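Local structure of hypothetical protein (Ruminococcus gnavus, 4GL6) at residues Gln94-Tyr99 and Val144-Ser149; Lys123-Leu128 and Lys137-Ala142. The protein is of unknown function but belongs to the DUF5037 family and combines a four-stranded antiparallel sheet with a four-stranded mixed sheet and helices. One frame throughout, in Å; residues are numbered along the deposited sequence. Where two conformers were deposited one is given.

Contact 1 of 2, residues Gln94-Tyr99 and Val144-Ser149; sequences QAAENY and VYIDAS
A96 and I146 meet in the buried half of this contact, where the methyl CB of A96 packs on the branch methyl CG2 of I146, 3.4 Å away. CG2 lies anti to the I146 backbone N (CG1 has chi1 -61°), which directs it to A96 while CG1 runs toward CB of Y99 at 4.4 Å. A methyl is enough at A96, whose CB points toward the strand and already meets I146; a branched isoleucine fills the space between A96, Y99 and the neighbouring strand 175-182, where I146 also touches V179 and Y181. The backbones pair here as well: Y99 and I146 form an antiparallel non-hydrogen-bonded pair, CA to CA 4.3 Å, by which 99-104 joins 140-147 as an outermost strand of the mixed sheet. Beside it the N of D147 donates to O of N98 at 3.0 Å, and the CB atoms of these two residues pack closely, 3.6 Å apart. The loose side lies at partly exposed N98 and exposed S149, where the strand has ended. D147 OD1 accepts from the N of S149 in an Asx turn, while OD2 bonds H184. An alanine in place of D147 would probably leave the S149 amide and H184 without this acceptor and loosen the turn ending the strand. The phenol of Y99 leads away from strand 140-147, its OH bonding E89 on helix 75-95.

Contact 2 of 2, residues Lys123-Leu128 and Lys137-Ala142; sequences KNYVDL and KTLGSA
Y125 reaches from helix 122-129 to the residues leading into strand 140-147, and its phenol ends on the carbonyl of L139. From CB, with CG anti to the backbone N (chi1 177°), the side chain leaves the helix and carries the ring toward 137-139, also touching I105, I107 and, on helix 75-95, L80. CE2 meets methyl CD2 of L139 at 4.0 Å, the methyl lying well out of the ring plane, whereas L139 O sits at the ring edge, 3.5 Å from both CE2 and CZ. At the tip, OH donates to L139 O at 2.6 Å, in the carbonyl plane and on a lone pair. Tyrosine suits the place because its ring is long enough to reach the L139 carbonyl and its hydroxyl gives that buried backbone oxygen a partner. The bond joins helix 122-129 to the chain leading into strand 140-147, a strand of the mixed sheet between 99-104 and 175-182. K137 crosses the phenol at about a right angle, its CE 3.4 Å from the Y125 OH; a bend at chi4 (59°) then takes NZ to the carbonyl of I106, so the aliphatic chain packs while the ammonium is bound elsewhere. L139 suits a site facing a helix: its CD2 also reaches V126, 4.1 Å from CG2 and equally far from CA, while W122 and C129 of the same helix touch its side chain too.

From helix 6-18 near the N terminus the chain runs through the antiparallel sheet and along helix 75-95, whose end leads into contact 1's first segment and then strand 99-104. It later forms helix 122-129, turns, and enters strand 140-147 by way of 137-142, which closes the short loop of contact 2, with eight residues between its segments. The same strand carries the chain on to 144-149, where contact 1 closes a longer loop of 44 intervening residues. The shorter loop therefore lies wholly within the longer one. Contact 2 ties helix 122-129 to the strand's approach; contact 1, centred about 25 Å away, ties the turn after helix 75-95 and the first residue of edge strand 99-104 to the strand's end.

Contact 1 of 2, residues Gln94-Tyr99 and Val144-Ser149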
ATOM      1  N   GLN A  94      -0.568 -18.829  -3.112  1.00 56.68           N
ATOM      2  CA  GLN A  94      -0.084 -20.167  -3.471  0.50 58.42           C
ATOM      3  C   GLN A  94       1.199 -20.522  -2.704  1.00 56.24           C
ATOM      4  O   GLN A  94       1.538 -21.694  -2.576  1.00 57.21           O
ATOM      5  CB  GLN A  94       0.175 -20.280  -4.978  0.50 60.43           C
ATOM      6  CG  GLN A  94      -1.024 -20.027  -5.880  0.50 61.17           C
ATOM      7  CD  GLN A  94      -0.798 -20.532  -7.299  0.50 61.96           C
ATOM      8  OE1 GLN A  94      -1.070 -21.693  -7.602  0.50 63.00           O
ATOM      9  NE2 GLN A  94      -0.322 -19.655  -8.175  0.50 59.62           N
ATOM     10  N   ALA A  95       1.911 -19.507  -2.197  1.00 56.16           N
ATOM     11  CA  ALA A  95       3.160 -19.665  -1.430  1.00 55.63           C
ATOM     12  C   ALA A  95       2.978 -19.852   0.091  1.00 56.69           C
ATOM     13  O   ALA A  95       3.760 -20.595   0.713  1.00 59.14           O
ATOM     14  CB  ALA A  95       4.048 -18.451  -1.673  1.00 51.51           C
ATOM     15  N   ALA A  96       1.991 -19.161   0.680  1.00 55.90           N
ATOM     16  CA  ALA A  96       1.696 -19.237   2.141  1.00 58.95           C
ATOM     17  C   ALA A  96       0.195 -19.120   2.458  1.00 60.33           C
ATOM     18  O   ALA A  96      -0.572 -18.722   1.584  1.00 63.24           O
ATOM     19  CB  ALA A  96       2.465 -18.160   2.888  1.00 54.95           C
ATOM     20  N   GLU A  97      -0.209 -19.484   3.683  1.00 59.91           N
ATOM     21  CA  GLU A  97      -1.632 -19.415   4.110  1.00 65.54           C
ATOM     22  C   GLU A  97      -1.963 -18.072   4.746  1.00 61.93           C
ATOM     23  O   GLU A  97      -2.973 -17.468   4.395  1.00 62.57           O
ATOM     24  CB  GLU A  97      -2.009 -20.517   5.104  1.00 73.27           C
ATOM     25  CG  GLU A  97      -1.801 -21.941   4.611  1.00 87.32           C
ATOM     26  CD  GLU A  97      -2.020 -22.999   5.692  1.00103.28           C
ATOM     27  OE1 GLU A  97      -2.759 -22.746   6.669  1.00123.89           O
ATOM     28  OE2 GLU A  97      -1.451 -24.104   5.571  1.00 95.73           O
ATOM     29  N   ASN A  98      -1.136 -17.647   5.707  1.00 60.28           N
ATOM     30  CA  ASN A  98      -1.283 -16.353   6.405  1.00 56.64           C
ATOM     31  C   ASN A  98      -0.270 -15.340   5.910  1.00 50.92           C
ATOM     32  O   ASN A  98       0.926 -15.632   5.827  1.00 49.42           O
ATOM     33  CB  ASN A  98      -1.097 -16.469   7.915  1.00 61.03           C
ATOM     34  CG  ASN A  98      -2.364 -16.781   8.630  1.00 67.98           C
ATOM     35  OD1 ASN A  98      -2.841 -15.950   9.419  1.00 70.82           O
ATOM     36  ND2 ASN A  98      -2.971 -17.931   8.311  1.00 71.61           N
ATOM     37  N   TYR A  99      -0.755 -14.135   5.638  1.00 48.20           N
ATOM     38  CA  TYR A  99       0.058 -13.068   5.088  1.00 46.96           C
ATOM     39  C   TYR A  99      -0.716 -11.757   5.059  1.00 47.93           C
ATOM     40  O   TYR A  99      -1.937 -11.749   5.191  1.00 47.13           O
ATOM     41  CB  TYR A  99       0.491 -13.406   3.636  1.00 47.36           C
ATOM     42  CG  TYR A  99      -0.681 -13.812   2.765  1.00 47.03           C
ATOM     43  CD1 TYR A  99      -1.498 -12.854   2.156  1.00 48.76           C
ATOM     44  CD2 TYR A  99      -1.006 -15.149   2.588  1.00 50.96           C
ATOM     45  CE1 TYR A  99      -2.597 -13.221   1.382  1.00 50.19           C
ATOM     46  CE2 TYR A  99      -2.101 -15.527   1.801  1.00 53.69           C
ATOM     47  CZ  TYR A  99      -2.894 -14.557   1.203  1.00 50.74           C
ATOM     48  OH  TYR A  99      -3.968 -14.930   0.442  1.00 52.64           O
ATOM     49  N   VAL A 144       4.952  -7.012   1.451  1.00 40.58           N
ATOM     50  CA  VAL A 144       4.340  -8.291   1.761  1.00 40.59           C
ATOM     51  C   VAL A 144       4.953  -8.852   3.045  1.00 42.14           C
ATOM     52  O   VAL A 144       6.174  -8.957   3.166  1.00 45.41           O
ATOM     53  CB  VAL A 144       4.552  -9.288   0.631  1.00 41.12           C
ATOM     54  CG1 VAL A 144       3.891 -10.613   0.981  1.00 39.90           C
ATOM     55  CG2 VAL A 144       3.971  -8.728  -0.670  1.00 41.21           C
ATOM     56  N   TYR A 145       4.088  -9.228   3.985  1.00 43.54           N
ATOM     57  CA  TYR A 145       4.462  -9.809   5.281  1.00 40.82           C
ATOM     58  C   TYR A 145       3.872 -11.224   5.354  1.00 40.89           C
ATOM     59  O   TYR A 145       2.654 -11.358   5.358  1.00 41.84           O
ATOM     60  CB  TYR A 145       3.928  -8.901   6.406  1.00 43.04           C
ATOM     61  CG  TYR A 145       4.536  -7.511   6.350  1.00 41.16           C
ATOM     62  CD1 TYR A 145       5.804  -7.268   6.878  1.00 41.52           C
ATOM     63  CD2 TYR A 145       3.876  -6.461   5.714  1.00 40.59           C
ATOM     64  CE1 TYR A 145       6.389  -6.014   6.799  1.00 41.60           C
ATOM     65  CE2 TYR A 145       4.451  -5.198   5.629  1.00 41.38           C
ATOM     66  CZ  TYR A 145       5.711  -4.981   6.176  1.00 40.83           C
ATOM     67  OH  TYR A 145       6.299  -3.743   6.111  1.00 40.82           O
ATOM     68  N   ILE A 146       4.728 -12.258   5.358  1.00 39.03           N
ATOM     69  CA  ILE A 146       4.313 -13.666   5.361  1.00 41.69           C
ATOM     70  C   ILE A 146       4.580 -14.340   6.704  1.00 44.30           C
ATOM     71  O   ILE A 146       5.623 -14.105   7.312  1.00 43.32           O
ATOM     72  CB  ILE A 146       5.078 -14.478   4.285  1.00 42.22           C
ATOM     73  CG1 ILE A 146       4.791 -13.936   2.882  1.00 41.60           C
ATOM     74  CG2 ILE A 146       4.679 -15.950   4.339  1.00 43.31           C
ATOM     75  CD1 ILE A 146       5.588 -14.616   1.788  1.00 43.20           C
ATOM     76  N   ASP A 147       3.635 -15.182   7.139  1.00 48.85           N
ATOM     77  CA  ASP A 147       3.776 -16.016   8.339  1.00 48.47           C
ATOM     78  C   ASP A 147       4.558 -17.201   7.810  1.00 50.72           C
ATOM     79  O   ASP A 147       4.011 -18.051   7.096  1.00 55.25           O
ATOM     80  CB  ASP A 147       2.401 -16.427   8.889  1.00 49.88           C
ATOM     81  CG  ASP A 147       2.475 -17.271  10.146  1.00 54.35           C
ATOM     82  OD1 ASP A 147       3.541 -17.860  10.436  1.00 55.54           O
ATOM     83  OD2 ASP A 147       1.433 -17.349  10.846  1.00 56.70           O
ATOM     84  N   ALA A 148       5.851 -17.229   8.130  1.00 53.17           N
ATOM     85  CA  ALA A 148       6.775 -18.266   7.638  1.00 52.57           C
ATOM     86  C   ALA A 148       6.427 -19.667   8.112  1.00 51.96           C
ATOM     87  O   ALA A 148       6.808 -20.618   7.473  1.00 59.30           O
ATOM     88  CB  ALA A 148       8.217 -17.914   7.986  1.00 48.66           C
ATOM     89  N   SER A 149       5.699 -19.792   9.219  1.00 52.13           N
ATOM     90  CA  SER A 149       5.241 -21.106   9.698  1.00 55.36           C
ATOM     91  C   SER A 149       4.204 -21.762   8.766  1.00 57.50           C
ATOM     92  O   SER A 149       4.086 -22.983   8.742  1.00 60.78           O
ATOM     93  CB  SER A 149       4.646 -20.986  11.106  1.00 54.94           C
ATOM     94  OG  SER A 149       3.457 -20.218  11.102  1.00 54.52           O
TER

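Contact 2 of 2, residues Lys123-Leu128 and Lys137-Ala142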
ATOM      1  N   LYS A 123      -4.958   0.024 -16.254  1.00 66.75           N
ATOM      2  CA  LYS A 123      -4.462   0.337 -17.603  1.00 69.20           C
ATOM      3  C   LYS A 123      -4.169   1.847 -17.824  1.00 71.76           C
ATOM      4  O   LYS A 123      -3.148   2.189 -18.418  1.00 73.71           O
ATOM      5  CB  LYS A 123      -5.387  -0.209 -18.694  1.00 68.66           C
ATOM      6  CG  LYS A 123      -6.850   0.227 -18.620  1.00 77.87           C
ATOM      7  CD  LYS A 123      -7.558   0.141 -19.981  1.00 80.43           C
ATOM      8  CE  LYS A 123      -8.960   0.739 -19.924  1.00 80.71           C
ATOM      9  NZ  LYS A 123      -9.540   0.983 -21.270  1.00 85.51           N
ATOM     10  N   ASN A 124      -5.033   2.726 -17.310  1.00 67.56           N
ATOM     11  CA  ASN A 124      -4.856   4.180 -17.442  1.00 63.31           C
ATOM     12  C   ASN A 124      -3.736   4.694 -16.588  1.00 61.72           C
ATOM     13  O   ASN A 124      -3.039   5.644 -16.967  1.00 62.13           O
ATOM     14  CB  ASN A 124      -6.126   4.939 -17.051  1.00 63.73           C
ATOM     15  CG  ASN A 124      -7.259   4.723 -18.020  1.00 64.32           C
ATOM     16  OD1 ASN A 124      -7.050   4.451 -19.197  1.00 67.83           O
ATOM     17  ND2 ASN A 124      -8.472   4.881 -17.534  1.00 63.97           N
ATOM     18  N   TYR A 125      -3.602   4.099 -15.406  1.00 59.83           N
ATOM     19  CA  TYR A 125      -2.562   4.475 -14.467  1.00 55.22           C
ATOM     20  C   TYR A 125      -1.179   4.148 -15.041  1.00 54.34           C
ATOM     21  O   TYR A 125      -0.277   4.974 -14.970  1.00 54.10           O
ATOM     22  CB  TYR A 125      -2.810   3.815 -13.103  1.00 52.06           C
ATOM     23  CG  TYR A 125      -1.732   4.092 -12.092  1.00 47.58           C
ATOM     24  CD1 TYR A 125      -1.418   5.399 -11.724  1.00 47.56           C
ATOM     25  CD2 TYR A 125      -1.027   3.045 -11.476  1.00 47.89           C
ATOM     26  CE1 TYR A 125      -0.409   5.664 -10.776  1.00 47.59           C
ATOM     27  CE2 TYR A 125      -0.014   3.300 -10.527  1.00 45.24           C
ATOM     28  CZ  TYR A 125       0.285   4.607 -10.194  1.00 42.92           C
ATOM     29  OH  TYR A 125       1.245   4.842  -9.281  1.00 43.63           O
ATOM     30  N   VAL A 126      -1.038   2.941 -15.583  1.00 53.55           N
ATOM     31  CA  VAL A 126       0.198   2.494 -16.243  1.00 53.25           C
ATOM     32  C   VAL A 126       0.555   3.397 -17.421  1.00 57.52           C
ATOM     33  O   VAL A 126       1.720   3.723 -17.618  1.00 60.11           O
ATOM     34  CB  VAL A 126       0.091   1.024 -16.722  1.00 53.00           C
ATOM     35  CG1 VAL A 126       1.239   0.642 -17.657  1.00 53.32           C
ATOM     36  CG2 VAL A 126       0.033   0.084 -15.529  1.00 48.53           C
ATOM     37  N   ASP A 127      -0.450   3.770 -18.206  1.00 65.62           N
ATOM     38  CA  ASP A 127      -0.273   4.694 -19.337  1.00 69.09           C
ATOM     39  C   ASP A 127       0.275   6.037 -18.834  1.00 64.73           C
ATOM     40  O   ASP A 127       1.205   6.581 -19.428  1.00 66.50           O
ATOM     41  CB  ASP A 127      -1.592   4.891 -20.110  1.00 71.00           C
ATOM     42  CG  ASP A 127      -1.565   6.118 -21.020  1.00 82.90           C
ATOM     43  OD1 ASP A 127      -0.750   6.130 -21.970  1.00 87.21           O
ATOM     44  OD2 ASP A 127      -2.338   7.078 -20.759  1.00 93.43           O
ATOM     45  N   LEU A 128      -0.311   6.556 -17.759  1.00 58.97           N
ATOM     46  CA  LEU A 128       0.151   7.808 -17.170  1.00 57.65           C
ATOM     47  C   LEU A 128       1.600   7.689 -16.676  1.00 55.80           C
ATOM     48  O   LEU A 128       2.409   8.581 -16.925  1.00 55.27           O
ATOM     49  CB  LEU A 128      -0.784   8.286 -16.050  1.00 58.41           C
ATOM     50  CG  LEU A 128      -1.978   9.172 -16.422  1.00 62.37           C
ATOM     51  CD1 LEU A 128      -2.809   8.705 -17.625  1.00 77.32           C
ATOM     52  CD2 LEU A 128      -2.830   9.291 -15.168  1.00 63.19           C
ATOM     53  N   LYS A 137       7.355   6.961 -13.925  1.00 47.75           N
ATOM     54  CA  LYS A 137       7.031   6.989 -12.531  1.00 46.91           C
ATOM     55  C   LYS A 137       6.972   5.541 -12.041  1.00 45.64           C
ATOM     56  O   LYS A 137       6.427   4.666 -12.722  1.00 49.77           O
ATOM     57  CB  LYS A 137       5.687   7.672 -12.317  1.00 50.14           C
ATOM     58  CG  LYS A 137       5.159   7.565 -10.880  1.00 54.38           C
ATOM     59  CD  LYS A 137       3.763   8.147 -10.677  1.00 55.18           C
ATOM     60  CE  LYS A 137       3.149   7.693  -9.350  1.00 54.24           C
ATOM     61  NZ  LYS A 137       3.963   8.069  -8.153  1.00 53.81           N
ATOM     62  N   THR A 138       7.534   5.314 -10.859  1.00 40.21           N
ATOM     63  CA  THR A 138       7.448   4.041 -10.193  1.00 41.36           C
ATOM     64  C   THR A 138       5.961   3.832  -9.862  1.00 42.17           C
ATOM     65  O   THR A 138       5.366   4.637  -9.152  1.00 44.33           O
ATOM     66  CB  THR A 138       8.257   4.016  -8.877  1.00 36.82           C
ATOM     67  OG1 THR A 138       9.642   4.172  -9.170  1.00 36.42           O
ATOM     68  CG2 THR A 138       8.061   2.707  -8.172  1.00 33.97           C
ATOM     69  N   LEU A 139       5.395   2.748 -10.382  1.00 44.63           N
ATOM     70  CA  LEU A 139       3.979   2.406 -10.199  1.00 46.35           C
ATOM     71  C   LEU A 139       3.656   2.352  -8.720  1.00 44.50           C
ATOM     72  O   LEU A 139       2.661   2.926  -8.261  1.00 41.05           O
ATOM     73  CB  LEU A 139       3.657   1.054 -10.841  1.00 45.23           C
ATOM     74  CG  LEU A 139       3.760   0.993 -12.363  1.00 46.85           C
ATOM     75  CD1 LEU A 139       3.512  -0.445 -12.787  1.00 48.55           C
ATOM     76  CD2 LEU A 139       2.810   1.936 -13.083  1.00 49.33           C
ATOM     77  N   GLY A 140       4.527   1.676  -7.992  1.00 45.86           N
ATOM     78  CA  GLY A 140       4.432   1.616  -6.543  1.00 47.43           C
ATOM     79  C   GLY A 140       5.325   0.547  -5.960  1.00 45.26           C
ATOM     80  O   GLY A 140       6.172  -0.035  -6.657  1.00 39.86           O
ATOM     81  N   SER A 141       5.113   0.304  -4.673  1.00 43.15           N
ATOM     82  CA  SER A 141       5.832  -0.704  -3.929  1.00 41.56           C
ATOM     83  C   SER A 141       4.828  -1.607  -3.247  1.00 43.16           C
ATOM     84  O   SER A 141       3.720  -1.182  -2.942  1.00 50.26           O
ATOM     85  CB  SER A 141       6.725  -0.035  -2.909  1.00 41.10           C
ATOM     86  OG  SER A 141       7.605   0.835  -3.590  1.00 43.16           O
ATOM     87  N   ALA A 142       5.192  -2.870  -3.073  1.00 45.71           N
ATOM     88  CA  ALA A 142       4.363  -3.832  -2.340  1.00 43.73           C
ATOM     89  C   ALA A 142       5.162  -4.291  -1.141  1.00 40.10           C
ATOM     90  O   ALA A 142       6.316  -4.700  -1.312  1.00 41.28           O
ATOM     91  CB  ALA A 142       4.009  -5.002  -3.208  1.00 40.20           C
TER